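Local coordinates for protein CpuTA1 (Curtobacterium pusillum, PDB 5K3W) that belongs to the class IV aminotransferase family, fold type IV proteins that carry pyridoxal-5'-phosphate, and is modelled with that cofactor and 3-aminobenzoic acid, at residues T2-T10 / A99-N108; D53-I62 / G112-R122. All blocks are in the same frame, centred on the assembly; numbering follows the deposited sequence.

Contact 1 of 2, residues T2-T10 / A99-N108. With GAB (3-aminobenzoic acid), chain D.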
loop_
_atom_site.group_PDB
_atom_site.type_symbol
_atom_site.label_atom_id
_atom_site.label_comp_id
_atom_site.label_asym_id
_atom_site.label_seq_id
_atom_site.Cartn_x
_atom_site.Cartn_y
_atom_site.Cartn_z
ATOM N N THR A 2 20.432 -18.797 7.404
ATOM C CA THR A 2 18.988 -18.917 7.561
ATOM C C THR A 2 18.466 -20.008 6.633
ATOM O O THR A 2 19.113 -20.337 5.641
ATOM C CB THR A 2 18.285 -17.587 7.266
ATOM O OG1 THR A 2 16.918 -17.637 7.721
ATOM C CG2 THR A 2 18.298 -17.306 5.794
ATOM N N ARG A 3 17.311 -20.588 6.961
ATOM C CA ARG A 3 16.775 -21.675 6.146
ATOM C C ARG A 3 16.373 -21.172 4.766
ATOM O O ARG A 3 16.804 -21.719 3.748
ATOM C CB ARG A 3 15.588 -22.329 6.848
ATOM C CG ARG A 3 15.086 -23.612 6.199
ATOM C CD ARG A 3 13.805 -24.037 6.893
ATOM N NE ARG A 3 12.762 -23.030 6.715
ATOM C CZ ARG A 3 11.715 -22.869 7.522
ATOM N NH1 ARG A 3 11.566 -23.653 8.580
ATOM N NH2 ARG A 3 10.821 -21.916 7.272
ATOM N N ALA A 4 15.573 -20.106 4.724
ATOM C CA ALA A 4 15.115 -19.513 3.474
ATOM C C ALA A 4 16.278 -19.015 2.621
ATOM O O ALA A 4 17.340 -18.644 3.123
ATOM C CB ALA A 4 14.157 -18.354 3.761
ATOM N N THR A 5 16.063 -19.016 1.310
ATOM C CA THR A 5 17.007 -18.479 0.345
ATOM C C THR A 5 16.551 -17.082 -0.040
ATOM O O THR A 5 15.346 -16.822 -0.129
ATOM C CB THR A 5 17.086 -19.344 -0.918
ATOM O OG1 THR A 5 17.625 -20.628 -0.604
ATOM C CG2 THR A 5 17.974 -18.686 -1.955
ATOM N N LEU A 6 17.515 -16.191 -0.257
ATOM C CA LEU A 6 17.252 -14.841 -0.728
ATOM C C LEU A 6 18.173 -14.536 -1.902
ATOM O O LEU A 6 19.380 -14.802 -1.838
ATOM C CB LEU A 6 17.463 -13.791 0.389
ATOM C CG LEU A 6 17.331 -12.326 -0.101
ATOM C CD1 LEU A 6 15.919 -11.997 -0.589
ATOM C CD2 LEU A 6 17.764 -11.338 0.940
ATOM N N LEU A 7 17.608 -13.960 -2.959
ATOM C CA LEU A 7 18.370 -13.497 -4.108
ATOM C C LEU A 7 18.083 -12.022 -4.310
ATOM O O LEU A 7 16.918 -11.617 -4.398
ATOM C CB LEU A 7 18.014 -14.282 -5.373
ATOM C CG LEU A 7 18.426 -15.759 -5.392
ATOM C CD1 LEU A 7 17.416 -16.564 -6.158
ATOM C CD2 LEU A 7 19.805 -15.940 -6.009
ATOM N N THR A 8 19.140 -11.220 -4.342
ATOM C CA THR A 8 19.039 -9.837 -4.769
ATOM C C THR A 8 19.024 -9.809 -6.284
ATOM O O THR A 8 19.941 -10.335 -6.918
ATOM C CB THR A 8 20.219 -9.034 -4.249
ATOM O OG1 THR A 8 20.278 -9.152 -2.833
ATOM C CG2 THR A 8 20.075 -7.567 -4.629
ATOM N N VAL A 9 17.992 -9.214 -6.870
ATOM C CA VAL A 9 17.927 -9.056 -8.315
ATOM C C VAL A 9 18.560 -7.711 -8.662
ATOM O O VAL A 9 17.993 -6.650 -8.382
ATOM C CB VAL A 9 16.487 -9.158 -8.826
ATOM C CG1 VAL A 9 16.455 -8.983 -10.346
ATOM C CG2 VAL A 9 15.872 -10.506 -8.413
ATOM N N THR A 10 19.755 -7.748 -9.246
ATOM C CA THR A 10 20.452 -6.510 -9.574
ATOM C C THR A 10 20.119 -5.980 -10.962
ATOM O O THR A 10 20.554 -4.881 -11.308
ATOM C CB THR A 10 21.961 -6.704 -9.473
ATOM O OG1 THR A 10 22.361 -7.718 -10.407
ATOM C CG2 THR A 10 22.346 -7.127 -8.066
ATOM N N ALA A 99 17.003 -20.583 -9.700
ATOM C CA ALA A 99 18.208 -20.659 -8.883
ATOM C C ALA A 99 17.861 -20.674 -7.397
ATOM O O ALA A 99 18.479 -21.406 -6.605
ATOM C CB ALA A 99 19.131 -19.488 -9.207
ATOM N N GLY A 100 16.865 -19.875 -7.006
ATOM C CA GLY A 100 16.442 -19.861 -5.619
ATOM C C GLY A 100 15.863 -21.193 -5.182
ATOM O O GLY A 100 16.182 -21.699 -4.105
ATOM N N VAL A 101 15.003 -21.782 -6.008
ATOM C CA VAL A 101 14.494 -23.104 -5.668
ATOM C C VAL A 101 15.648 -24.090 -5.588
ATOM O O VAL A 101 15.715 -24.928 -4.679
ATOM C CB VAL A 101 13.414 -23.553 -6.674
ATOM C CG1 VAL A 101 13.098 -25.031 -6.482
ATOM C CG2 VAL A 101 12.141 -22.714 -6.486
ATOM N N ALA A 102 16.605 -23.966 -6.507
ATOM C CA ALA A 102 17.721 -24.895 -6.526
ATOM C C ALA A 102 18.557 -24.748 -5.265
ATOM O O ALA A 102 18.927 -25.751 -4.640
ATOM C CB ALA A 102 18.567 -24.677 -7.790
ATOM N N ASP A 103 18.839 -23.504 -4.857
ATOM C CA ASP A 103 19.678 -23.294 -3.681
ATOM C C ASP A 103 18.969 -23.720 -2.400
ATOM O O ASP A 103 19.588 -24.310 -1.506
ATOM C CB ASP A 103 20.099 -21.835 -3.572
ATOM C CG ASP A 103 20.861 -21.563 -2.295
ATOM O OD1 ASP A 103 22.102 -21.726 -2.301
ATOM O OD2 ASP A 103 20.214 -21.209 -1.278
ATOM N N TYR A 104 17.680 -23.420 -2.286
ATOM C CA TYR A 104 16.941 -23.871 -1.116
ATOM C C TYR A 104 17.025 -25.387 -0.975
ATOM O O TYR A 104 17.276 -25.903 0.116
ATOM C CB TYR A 104 15.483 -23.420 -1.194
ATOM C CG TYR A 104 14.732 -23.743 0.070
ATOM C CD1 TYR A 104 14.188 -25.016 0.268
ATOM C CD2 TYR A 104 14.594 -22.790 1.091
ATOM C CE1 TYR A 104 13.516 -25.332 1.426
ATOM C CE2 TYR A 104 13.914 -23.097 2.261
ATOM C CZ TYR A 104 13.377 -24.373 2.423
ATOM O OH TYR A 104 12.705 -24.703 3.574
ATOM N N ARG A 105 16.818 -26.120 -2.069
ATOM C CA ARG A 105 16.773 -27.572 -1.959
ATOM C C ARG A 105 18.156 -28.172 -1.756
ATOM O O ARG A 105 18.290 -29.207 -1.098
ATOM C CB ARG A 105 16.090 -28.173 -3.193
ATOM C CG ARG A 105 14.570 -28.018 -3.163
ATOM C CD ARG A 105 13.960 -27.919 -4.559
ATOM N NE ARG A 105 14.130 -29.143 -5.337
ATOM C CZ ARG A 105 13.401 -30.238 -5.158
ATOM N NH1 ARG A 105 12.461 -30.260 -4.226
ATOM N NH2 ARG A 105 13.617 -31.318 -5.896
ATOM N N SER A 106 19.199 -27.548 -2.290
ATOM C CA SER A 106 20.508 -28.161 -2.133
ATOM C C SER A 106 20.988 -28.051 -0.694
ATOM O O SER A 106 21.763 -28.901 -0.239
ATOM C CB SER A 106 21.520 -27.544 -3.101
ATOM O OG SER A 106 21.890 -26.250 -2.697
ATOM N N ARG A 107 20.520 -27.037 0.038
ATOM C CA ARG A 107 20.847 -26.883 1.451
ATOM C C ARG A 107 19.871 -27.606 2.367
ATOM O O ARG A 107 20.291 -28.215 3.357
ATOM C CB ARG A 107 20.876 -25.397 1.831
ATOM C CG ARG A 107 21.999 -24.618 1.196
ATOM C CD ARG A 107 21.983 -23.168 1.645
ATOM N NE ARG A 107 20.726 -22.488 1.341
ATOM C CZ ARG A 107 19.826 -22.141 2.252
ATOM N NH1 ARG A 107 20.041 -22.400 3.534
ATOM N NH2 ARG A 107 18.721 -21.523 1.887
ATOM N N ASN A 108 18.573 -27.542 2.074
ATOM C CA ASN A 108 17.544 -28.051 2.977
ATOM C C ASN A 108 16.958 -29.377 2.532
ATOM O O ASN A 108 16.080 -29.905 3.220
ATOM C CB ASN A 108 16.419 -27.020 3.126
ATOM C CG ASN A 108 16.932 -25.690 3.602
ATOM O OD1 ASN A 108 17.452 -25.589 4.707
ATOM N ND2 ASN A 108 16.817 -24.661 2.769
HETATM C "C1'" GAB D . 18.158 -23.375 9.432
HETATM O "O1'" GAB D . 18.660 -24.186 8.607
HETATM O "O2'" GAB D . 18.790 -22.330 9.826
HETATM C C1 GAB D . 16.753 -23.742 9.925
HETATM C C2 GAB D . 15.961 -22.850 10.654
HETATM C C3 GAB D . 14.692 -23.236 11.067
HETATM C C4 GAB D . 14.219 -24.504 10.756
HETATM C C5 GAB D . 15.007 -25.385 10.031
HETATM C C6 GAB D . 16.273 -25.010 9.609
HETATM N N3 GAB D . 13.864 -22.332 11.843
#
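The ring of Y104 meets A4 at its edge, with A4 CA in the ring plane, while the amide nitrogen of N108 sits over the centre of one face, ND2 3.2 Å above it. The same ND2 lies over one face of the R107 guanidinium, offset toward its rim; T5 OG1, the carbonyl carbon of R3 and D103 CG line that group's edge. The carbonyl oxygen of R3 is pinched between two side chains of the helix. R107 NH2 reaches R3 O at 2.7 Å and N108 ND2 reaches R3 O at 3.1 Å, from opposite sides of the carbonyl plane. R107 NH2 also donates to T5 OG1 at 2.9 Å, with T5 OG1 in the guanidinium plane. Set beside its own backbone N (chi1 -65°), T5 OG1 donates a hydrogen bond to D103 OD2 at 2.7 Å, on that oxygen's anti lone pair. A salt bridge from R107 NE to D103 OD2, 3.0 Å, closes the circuit and fixes the guanidinium's rotation. R3 runs past the Y104 hydroxyl; its guanidinium is held by D137, and its carbons lie along 3-aminobenzoic acid. L7 CD1 rests 3.5 Å from G100 N. Residues 99-108 of helix 90-108 thus lie against the domain's antiparallel sheet, running at 148° to strand 5-9, their C-terminal end bonded to the chain entering that strand, which hydrogen-bonds to strands 131-138 and 32-35.

Contact 2 of 2, residues D53-I62 / G112-R122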
loop_
_atom_site.group_PDB
_atom_site.type_symbol
_atom_site.label_atom_id
_atom_site.label_comp_id
_atom_site.label_asym_id
_atom_site.label_seq_id
_atom_site.Cartn_x
_atom_site.Cartn_y
_atom_site.Cartn_z
ATOM N N ASP A 53 5.372 1.239 -2.702
ATOM C CA ASP A 53 5.368 1.515 -4.139
ATOM C C ASP A 53 6.137 0.424 -4.876
ATOM O O ASP A 53 7.327 0.565 -5.175
ATOM C CB ASP A 53 5.974 2.891 -4.401
ATOM C CG ASP A 53 5.715 3.393 -5.816
ATOM O OD1 ASP A 53 4.891 2.775 -6.520
ATOM O OD2 ASP A 53 6.326 4.410 -6.209
ATOM N N GLY A 54 5.445 -0.663 -5.190
ATOM C CA GLY A 54 6.056 -1.743 -5.945
ATOM C C GLY A 54 5.021 -2.801 -6.236
ATOM O O GLY A 54 3.840 -2.656 -5.906
ATOM N N VAL A 55 5.480 -3.887 -6.859
ATOM C CA VAL A 55 4.601 -5.000 -7.182
ATOM C C VAL A 55 5.233 -6.299 -6.687
ATOM O O VAL A 55 6.419 -6.356 -6.356
ATOM C CB VAL A 55 4.295 -5.052 -8.696
ATOM C CG1 VAL A 55 3.521 -3.809 -9.113
ATOM C CG2 VAL A 55 5.576 -5.157 -9.489
ATOM N N PHE A 56 4.424 -7.351 -6.615
ATOM C CA PHE A 56 4.952 -8.621 -6.141
ATOM C C PHE A 56 4.178 -9.769 -6.764
ATOM O O PHE A 56 3.071 -9.590 -7.272
ATOM C CB PHE A 56 4.896 -8.730 -4.610
ATOM C CG PHE A 56 3.538 -9.081 -4.082
ATOM C CD1 PHE A 56 2.567 -8.091 -3.923
ATOM C CD2 PHE A 56 3.223 -10.407 -3.758
ATOM C CE1 PHE A 56 1.306 -8.403 -3.448
ATOM C CE2 PHE A 56 1.964 -10.736 -3.267
ATOM C CZ PHE A 56 0.997 -9.730 -3.104
ATOM N N GLU A 57 4.779 -10.957 -6.701
ATOM C CA GLU A 57 4.130 -12.217 -7.053
ATOM C C GLU A 57 4.476 -13.264 -6.006
ATOM O O GLU A 57 5.599 -13.286 -5.486
ATOM C CB GLU A 57 4.577 -12.732 -8.438
ATOM C CG GLU A 57 3.974 -11.996 -9.606
ATOM C CD GLU A 57 2.516 -12.311 -9.770
ATOM O OE1 GLU A 57 2.080 -13.411 -9.350
ATOM O OE2 GLU A 57 1.800 -11.452 -10.320
ATOM N N THR A 58 3.525 -14.142 -5.713
ATOM C CA THR A 58 3.764 -15.288 -4.847
ATOM C C THR A 58 3.455 -16.554 -5.633
ATOM O O THR A 58 2.372 -16.667 -6.214
ATOM C CB THR A 58 2.910 -15.226 -3.582
ATOM O OG1 THR A 58 3.151 -13.980 -2.919
ATOM C CG2 THR A 58 3.307 -16.337 -2.651
ATOM N N ILE A 59 4.402 -17.498 -5.641
ATOM C CA ILE A 59 4.362 -18.662 -6.522
ATOM C C ILE A 59 4.584 -19.930 -5.709
ATOM O O ILE A 59 5.624 -20.081 -5.060
ATOM C CB ILE A 59 5.413 -18.557 -7.630
ATOM C CG1 ILE A 59 5.310 -17.195 -8.338
ATOM C CG2 ILE A 59 5.271 -19.735 -8.587
ATOM C CD1 ILE A 59 6.522 -16.847 -9.250
ATOM N N ALA A 60 3.627 -20.854 -5.767
ATOM C CA ALA A 60 3.813 -22.146 -5.119
ATOM C C ALA A 60 4.903 -22.950 -5.826
ATOM O O ALA A 60 5.004 -22.959 -7.060
ATOM C CB ALA A 60 2.502 -22.934 -5.106
ATOM N N VAL A 61 5.732 -23.628 -5.036
ATOM C CA VAL A 61 6.787 -24.488 -5.561
ATOM C C VAL A 61 6.525 -25.887 -5.013
ATOM O O VAL A 61 6.793 -26.181 -3.839
ATOM C CB VAL A 61 8.190 -23.982 -5.206
ATOM C CG1 VAL A 61 9.240 -24.812 -5.927
ATOM C CG2 VAL A 61 8.346 -22.505 -5.601
ATOM N N ILE A 62 5.978 -26.747 -5.865
ATOM C CA ILE A 62 5.547 -28.092 -5.509
ATOM C C ILE A 62 6.526 -29.070 -6.136
ATOM O O ILE A 62 6.733 -29.057 -7.358
ATOM C CB ILE A 62 4.104 -28.356 -5.971
ATOM C CG1 ILE A 62 3.155 -27.316 -5.365
ATOM C CG2 ILE A 62 3.635 -29.741 -5.549
ATOM C CD1 ILE A 62 3.104 -27.370 -3.841
ATOM N N GLY A 112 8.173 -31.010 1.333
ATOM C CA GLY A 112 7.382 -29.877 1.783
ATOM C C GLY A 112 7.001 -28.954 0.646
ATOM O O GLY A 112 7.671 -28.868 -0.381
ATOM N N GLU A 113 5.878 -28.267 0.829
ATOM C CA GLU A 113 5.461 -27.246 -0.116
ATOM C C GLU A 113 6.259 -25.977 0.153
ATOM O O GLU A 113 6.321 -25.504 1.294
ATOM C CB GLU A 113 3.964 -26.968 0.007
ATOM C CG GLU A 113 3.074 -28.193 0.083
ATOM C CD GLU A 113 1.582 -27.842 0.163
ATOM O OE1 GLU A 113 1.229 -26.632 0.140
ATOM O OE2 GLU A 113 0.760 -28.791 0.253
ATOM N N LEU A 114 6.887 -25.437 -0.879
ATOM C CA LEU A 114 7.590 -24.173 -0.741
ATOM C C LEU A 114 6.848 -23.096 -1.512
ATOM O O LEU A 114 5.898 -23.362 -2.256
ATOM C CB LEU A 114 9.028 -24.269 -1.252
ATOM C CG LEU A 114 9.845 -25.514 -0.927
ATOM C CD1 LEU A 114 11.138 -25.441 -1.717
ATOM C CD2 LEU A 114 10.128 -25.627 0.562
ATOM N N PHE A 115 7.312 -21.866 -1.339
ATOM C CA PHE A 115 6.852 -20.770 -2.170
ATOM C C PHE A 115 8.041 -19.871 -2.507
ATOM O O PHE A 115 9.062 -19.848 -1.812
ATOM C CB PHE A 115 5.710 -19.976 -1.484
ATOM C CG PHE A 115 6.155 -19.184 -0.302
ATOM C CD1 PHE A 115 6.326 -19.792 0.931
ATOM C CD2 PHE A 115 6.441 -17.833 -0.426
ATOM C CE1 PHE A 115 6.758 -19.071 2.032
ATOM C CE2 PHE A 115 6.861 -17.098 0.665
ATOM C CZ PHE A 115 7.027 -17.726 1.905
ATOM N N ALA A 116 7.898 -19.161 -3.615
ATOM C CA ALA A 116 8.821 -18.130 -4.045
ATOM C C ALA A 116 8.051 -16.826 -4.072
ATOM O O ALA A 116 6.901 -16.782 -4.528
ATOM C CB ALA A 116 9.401 -18.439 -5.427
ATOM N N LYS A 117 8.663 -15.777 -3.551
ATOM C CA LYS A 117 8.052 -14.457 -3.532
ATOM C C LYS A 117 8.937 -13.500 -4.315
ATOM O O LYS A 117 10.145 -13.422 -4.064
ATOM C CB LYS A 117 7.843 -13.952 -2.099
ATOM C CG LYS A 117 7.320 -12.503 -2.049
ATOM C CD LYS A 117 6.564 -12.192 -0.762
ATOM C CE LYS A 117 5.106 -12.602 -0.880
ATOM N NZ LYS A 117 4.335 -12.264 0.353
ATOM N N LEU A 118 8.337 -12.789 -5.262
ATOM C CA LEU A 118 9.046 -11.828 -6.096
ATOM C C LEU A 118 8.626 -10.428 -5.682
ATOM O O LEU A 118 7.427 -10.139 -5.593
ATOM C CB LEU A 118 8.750 -12.050 -7.586
ATOM C CG LEU A 118 9.180 -13.331 -8.316
ATOM C CD1 LEU A 118 8.711 -14.615 -7.619
ATOM C CD2 LEU A 118 8.684 -13.302 -9.777
ATOM N N ILE A 119 9.602 -9.557 -5.443
ATOM C CA ILE A 119 9.313 -8.208 -4.985
ATOM C C ILE A 119 10.074 -7.219 -5.854
ATOM O O ILE A 119 11.306 -7.267 -5.924
ATOM C CB ILE A 119 9.656 -8.025 -3.501
ATOM C CG1 ILE A 119 8.693 -8.869 -2.661
ATOM C CG2 ILE A 119 9.580 -6.554 -3.110
ATOM C CD1 ILE A 119 9.022 -8.879 -1.210
ATOM N N LEU A 120 9.338 -6.316 -6.503
ATOM C CA LEU A 120 9.908 -5.312 -7.392
ATOM C C LEU A 120 9.391 -3.940 -6.980
ATOM O O LEU A 120 8.178 -3.704 -6.998
ATOM C CB LEU A 120 9.548 -5.609 -8.850
ATOM C CG LEU A 120 9.906 -4.566 -9.920
ATOM C CD1 LEU A 120 11.372 -4.242 -9.875
ATOM C CD2 LEU A 120 9.524 -5.084 -11.299
ATOM N N THR A 121 10.299 -3.035 -6.628
ATOM C CA THR A 121 9.920 -1.694 -6.182
ATOM C C THR A 121 10.541 -0.626 -7.080
ATOM O O THR A 121 11.429 -0.895 -7.897
ATOM C CB THR A 121 10.349 -1.432 -4.730
ATOM O OG1 THR A 121 11.738 -1.090 -4.713
ATOM C CG2 THR A 121 10.120 -2.662 -3.852
ATOM N N ARG A 122 10.065 0.608 -6.905
ATOM C CA ARG A 122 10.596 1.749 -7.647
ATOM C C ARG A 122 12.001 2.129 -7.192
ATOM O O ARG A 122 12.630 2.975 -7.832
ATOM C CB ARG A 122 9.637 2.955 -7.528
ATOM C CG ARG A 122 9.725 3.983 -8.686
ATOM C CD ARG A 122 8.537 4.968 -8.700
ATOM N NE ARG A 122 7.233 4.311 -8.542
ATOM C CZ ARG A 122 6.465 3.871 -9.541
ATOM N NH1 ARG A 122 6.848 4.014 -10.801
ATOM N NH2 ARG A 122 5.310 3.273 -9.281
#
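V55 N donates to L120 O at 2.7 Å, and L120 N returns the bond to V55 O at 2.9 Å. Pairs E57/L118, I59/A116 and V61/L114 repeat this exchange, making an unbroken antiparallel ladder. In the non-hydrogen-bonded pair G54/T121, side-chain-free G54 lets the CA atoms approach to 3.9 Å. Just past it, R122 grips D53 side-on. R122 NH2 meets D53 OD1 at 2.8 Å on the syn side, almost straight at 166°; the NE contact to OD2 is modelled too short to trust in its exact length. The two flat groups are turned 33° from coplanar. On the face carrying V55, I59 and V61, the tips of I59 and L118 touch, CD1 to CD1 at 3.5 Å, and V61 CG2 lies 4.2 Å from A116 CB; helices 69-82 and 90-108 cover this side. On the other face K117, bent at chi3, brings CE to 4.1 Å from F56 CD2. The F56 ring meets Y178 edge-to-face and comes within about 4 Å of pyridoxal-5'-phosphate, while R51 and T50 of the second subunit meet K117 and I119. One face is therefore apolar core, apart from E57, whose OE1 is held by H72 ND1 and a salt bridge to R75; on the other, F56 borders the cofactor. D53 probably offsets the charge of R122, which lies close to R186 of the second subunit.

Both contacts build on one antiparallel sheet: contact 2 lies inside it, and contact 1 joins one of its strands to a helix laid against it. Contact 2 is buried near the middle of the chain and rests chiefly on repeated main-chain bonds, with one largely apolar face and a salt bridge at one end. Contact 1 lies toward the outside, partly buried, and relies on side chains, chiefly an arginine-centred polar network reaching N-terminal carbonyls. Helix 90-108 leads on into strand 114-121, and the two contacts touch: Y104 CE1 packs on L114 CD2 at 3.5 Å, and V101 CG2 on V61 CG1 at 3.6 Å. The helix thereby touches strand 5-9 as well as the pair 54-62 and 114-121.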